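Local coordinates for surface presentation of antigens protein SpaO (Shigella flexneri, PDB 4TT9), which is required for surface presentation and secretion of the Ipa invasion antigens, and belongs to the FliN family of type III secretion C-ring proteins, at residues 56-67 with 77-85. Sequence-based numbering, arbitrary orientation.
Sequences IKVNGSLVGHGE and IEISSWMVK
A classic beta bulge, in which S80 and S81 both face H65, interrupts the antiparallel pairing of strand 61-67 with strands 77-79 and 81-82 in this C-terminal SpoA domain of the FliN family. The evidence is a register shift of one between the pairs H65–S81 and G66–I79. At the bulge, H65 O accepts three hydrogen bonds: S80 N (3.0 Å) and S81 N lie in its carbonyl plane, whereas S80 OG stands 66° out of that plane. S80 can reach it because chi1 of 50° places OG between its own backbone N and carbonyl carbon. Pairing resumes with G66 opposite I79, a non-hydrogen-bonded pair, and then with E67, whose N bonds E78 O at 2.7 Å while E78 N bonds E67 O. Within the bulge H65 N donates to S81 O, and on the V63 side of it M83 N bonds V63 O.

On the face bearing W82 and I79, the indole lies beside V63, whose CB sits over the six-membered ring, 4.3 Å from its centroid and 15° off the normal, a CH-pi contact. V63 O lies 3.3 Å above the indole plane, toward the rim. I56 instead meets the W82 edge, with CG2 in plane and I56 CD1 3.5 Å from W82 CZ3. I56 and I79 also pack on F44 of the second subunit, and I77 and E78 pair with one of its strands, continuing the sheet across the interface.

On the H65 side, N55 OD1 holds H65 ND1 by a hydrogen bond. S81 OG approaches the imidazole edge near its plane, 3.1 Å from H65 CD2, while M83 SD comes in obliquely, 3.8 Å from H65 NE2.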
loop_
_atom_site.group_PDB
_atom_site.type_symbol
_atom_site.label_atom_id
_atom_site.label_comp_id
_atom_site.label_asym_id
_atom_site.label_seq_id
_atom_site.Cartn_x
_atom_site.Cartn_y
_atom_site.Cartn_z
ATOM N N ILE B 56 -0.385 4.142 6.769
ATOM C CA ILE B 56 -1.815 3.907 6.795
ATOM C C ILE B 56 -2.525 5.232 6.596
ATOM O O ILE B 56 -2.292 6.185 7.339
ATOM C CB ILE B 56 -2.251 3.224 8.089
ATOM C CG1 ILE B 56 -1.273 2.092 8.414
ATOM C CG2 ILE B 56 -3.682 2.700 7.967
ATOM C CD1 ILE B 56 -1.549 1.359 9.706
ATOM N N LYS B 57 -3.370 5.283 5.569
ATOM C CA LYS B 57 -4.067 6.499 5.198
ATOM C C LYS B 57 -5.561 6.291 5.318
ATOM O O LYS B 57 -6.070 5.221 4.995
ATOM C CB LYS B 57 -3.733 6.900 3.763
ATOM C CG LYS B 57 -2.370 7.540 3.564
ATOM C CD LYS B 57 -2.304 8.159 2.177
ATOM C CE LYS B 57 -1.062 8.999 1.975
ATOM N NZ LYS B 57 -0.996 9.522 0.577
ATOM N N VAL B 58 -6.259 7.311 5.794
ATOM C CA VAL B 58 -7.709 7.274 5.821
ATOM C C VAL B 58 -8.205 8.457 5.005
ATOM O O VAL B 58 -7.899 9.597 5.341
ATOM C CB VAL B 58 -8.244 7.380 7.251
ATOM C CG1 VAL B 58 -9.755 7.475 7.246
ATOM C CG2 VAL B 58 -7.795 6.187 8.068
ATOM N N ASN B 59 -8.954 8.190 3.938
ATOM C CA ASN B 59 -9.393 9.246 3.023
ATOM C C ASN B 59 -8.271 10.177 2.585
ATOM O O ASN B 59 -8.483 11.387 2.453
ATOM C CB ASN B 59 -10.561 10.058 3.604
ATOM C CG ASN B 59 -11.815 9.234 3.744
ATOM O OD1 ASN B 59 -11.898 8.132 3.212
ATOM N ND2 ASN B 59 -12.795 9.759 4.450
ATOM N N GLY B 60 -7.084 9.609 2.375
ATOM C CA GLY B 60 -5.949 10.376 1.901
ATOM C C GLY B 60 -5.127 10.993 3.013
ATOM O O GLY B 60 -4.065 11.554 2.752
ATOM N N SER B 61 -5.613 10.897 4.248
ATOM C CA SER B 61 -4.895 11.442 5.402
ATOM C C SER B 61 -3.996 10.403 6.079
ATOM O O SER B 61 -4.435 9.296 6.365
ATOM C CB SER B 61 -5.875 12.017 6.439
ATOM O OG SER B 61 -6.282 13.343 6.134
ATOM N N LEU B 62 -2.747 10.782 6.342
ATOM C CA LEU B 62 -1.805 9.951 7.084
ATOM C C LEU B 62 -2.238 9.831 8.524
ATOM O O LEU B 62 -2.189 10.804 9.271
ATOM C CB LEU B 62 -0.414 10.583 7.069
ATOM C CG LEU B 62 0.745 9.703 7.558
ATOM C CD1 LEU B 62 1.001 8.591 6.559
ATOM C CD2 LEU B 62 2.021 10.490 7.819
ATOM N N VAL B 63 -2.635 8.635 8.933
ATOM C CA VAL B 63 -3.074 8.446 10.303
ATOM C C VAL B 63 -2.143 7.534 11.082
ATOM O O VAL B 63 -2.354 7.311 12.267
ATOM C CB VAL B 63 -4.481 7.867 10.343
ATOM C CG1 VAL B 63 -5.473 8.880 9.850
ATOM C CG2 VAL B 63 -4.544 6.636 9.487
ATOM N N GLY B 64 -1.120 6.998 10.426
ATOM C CA GLY B 64 -0.190 6.122 11.117
ATOM C C GLY B 64 0.681 5.296 10.202
ATOM O O GLY B 64 0.685 5.494 8.991
ATOM N N HIS B 65 1.420 4.363 10.792
ATOM C CA HIS B 65 2.361 3.521 10.062
ATOM C C HIS B 65 2.334 2.114 10.625
ATOM O O HIS B 65 2.205 1.929 11.830
ATOM C CB HIS B 65 3.774 4.086 10.182
ATOM C CG HIS B 65 3.878 5.535 9.817
ATOM N ND1 HIS B 65 4.282 5.960 8.568
ATOM C CD2 HIS B 65 3.635 6.657 10.534
ATOM C CE1 HIS B 65 4.285 7.284 8.536
ATOM N NE2 HIS B 65 3.894 7.729 9.716
ATOM N N GLY B 66 2.451 1.114 9.767
ATOM C CA GLY B 66 2.400 -0.252 10.247
ATOM C C GLY B 66 3.395 -1.203 9.608
ATOM O O GLY B 66 4.109 -0.850 8.669
ATOM N N GLU B 67 3.427 -2.428 10.108
ATOM C CA GLU B 67 4.350 -3.427 9.601
ATOM C C GLU B 67 3.553 -4.587 9.032
ATOM O O GLU B 67 2.625 -5.079 9.668
ATOM C CB GLU B 67 5.250 -3.920 10.734
ATOM C CG GLU B 67 5.709 -2.804 11.670
ATOM C CD GLU B 67 6.079 -3.303 13.054
ATOM O OE1 GLU B 67 6.553 -4.457 13.155
ATOM O OE2 GLU B 67 5.898 -2.543 14.036
ATOM N N ILE B 77 -1.459 -6.134 9.217
ATOM C CA ILE B 77 -0.622 -4.951 9.386
ATOM C C ILE B 77 -0.604 -4.574 10.849
ATOM O O ILE B 77 -1.563 -3.992 11.356
ATOM C CB ILE B 77 -1.093 -3.748 8.515
ATOM C CG1 ILE B 77 -0.680 -3.947 7.062
ATOM C CG2 ILE B 77 -0.468 -2.440 8.983
ATOM C CD1 ILE B 77 -1.703 -4.664 6.238
ATOM N N GLU B 78 0.479 -4.935 11.536
ATOM C CA GLU B 78 0.648 -4.553 12.928
ATOM C C GLU B 78 0.927 -3.060 12.966
ATOM O O GLU B 78 1.652 -2.542 12.116
ATOM C CB GLU B 78 1.783 -5.334 13.583
ATOM C CG GLU B 78 1.889 -5.119 15.096
ATOM C CD GLU B 78 2.989 -5.937 15.744
ATOM O OE1 GLU B 78 3.386 -6.979 15.177
ATOM O OE2 GLU B 78 3.456 -5.536 16.829
ATOM N N ILE B 79 0.340 -2.368 13.937
ATOM C CA ILE B 79 0.435 -0.914 13.991
ATOM C C ILE B 79 1.579 -0.463 14.891
ATOM O O ILE B 79 1.691 -0.879 16.043
ATOM C CB ILE B 79 -0.894 -0.284 14.447
ATOM C CG1 ILE B 79 -2.036 -0.796 13.577
ATOM C CG2 ILE B 79 -0.831 1.236 14.379
ATOM C CD1 ILE B 79 -3.380 -0.479 14.137
ATOM N N SER B 80 2.428 0.399 14.349
ATOM C CA SER B 80 3.617 0.836 15.055
ATOM C C SER B 80 3.484 2.283 15.478
ATOM O O SER B 80 4.163 2.720 16.406
ATOM C CB SER B 80 4.852 0.650 14.175
ATOM O OG SER B 80 4.659 1.204 12.886
ATOM N N SER B 81 2.615 3.020 14.789
ATOM C CA SER B 81 2.304 4.400 15.148
ATOM C C SER B 81 0.921 4.792 14.632
ATOM O O SER B 81 0.513 4.364 13.559
ATOM C CB SER B 81 3.383 5.366 14.644
ATOM O OG SER B 81 3.704 5.155 13.283
ATOM N N TRP B 82 0.194 5.587 15.413
ATOM C CA TRP B 82 -1.154 6.005 15.046
ATOM C C TRP B 82 -1.359 7.441 15.480
ATOM O O TRP B 82 -1.214 7.757 16.653
ATOM C CB TRP B 82 -2.184 5.116 15.720
ATOM C CG TRP B 82 -3.492 5.107 15.021
ATOM C CD1 TRP B 82 -4.668 5.596 15.487
ATOM C CD2 TRP B 82 -3.762 4.587 13.715
ATOM N NE1 TRP B 82 -5.660 5.395 14.564
ATOM C CE2 TRP B 82 -5.127 4.781 13.462
ATOM C CE3 TRP B 82 -2.978 3.970 12.736
ATOM C CZ2 TRP B 82 -5.729 4.386 12.265
ATOM C CZ3 TRP B 82 -3.574 3.574 11.554
ATOM C CH2 TRP B 82 -4.933 3.780 11.328
ATOM N N MET B 83 -1.723 8.302 14.539
ATOM C CA MET B 83 -1.562 9.738 14.720
ATOM C C MET B 83 -2.859 10.541 14.878
ATOM O O MET B 83 -2.921 11.696 14.456
ATOM C CB MET B 83 -0.748 10.291 13.545
ATOM C CG MET B 83 0.591 9.589 13.357
ATOM S SD MET B 83 1.176 9.593 11.652
ATOM C CE MET B 83 1.147 11.341 11.280
ATOM N N VAL B 84 -3.878 9.954 15.503
ATOM C CA VAL B 84 -5.162 10.647 15.659
ATOM C C VAL B 84 -6.054 10.006 16.723
ATOM O O VAL B 84 -5.989 8.800 16.950
ATOM C CB VAL B 84 -5.932 10.718 14.315
ATOM C CG1 VAL B 84 -6.546 9.368 13.971
ATOM C CG2 VAL B 84 -6.996 11.806 14.360
ATOM N N LYS B 85 -6.880 10.812 17.381
ATOM C CA LYS B 85 -7.823 10.273 18.358
ATOM C C LYS B 85 -9.119 11.062 18.407
ATOM O O LYS B 85 -10.118 10.579 18.929
ATOM C CB LYS B 85 -7.197 10.196 19.751
ATOM C CG LYS B 85 -7.553 8.925 20.511
ATOM C CD LYS B 85 -6.864 8.878 21.863
ATOM C CE LYS B 85 -5.363 9.087 21.746
ATOM N NZ LYS B 85 -4.689 9.059 23.079
#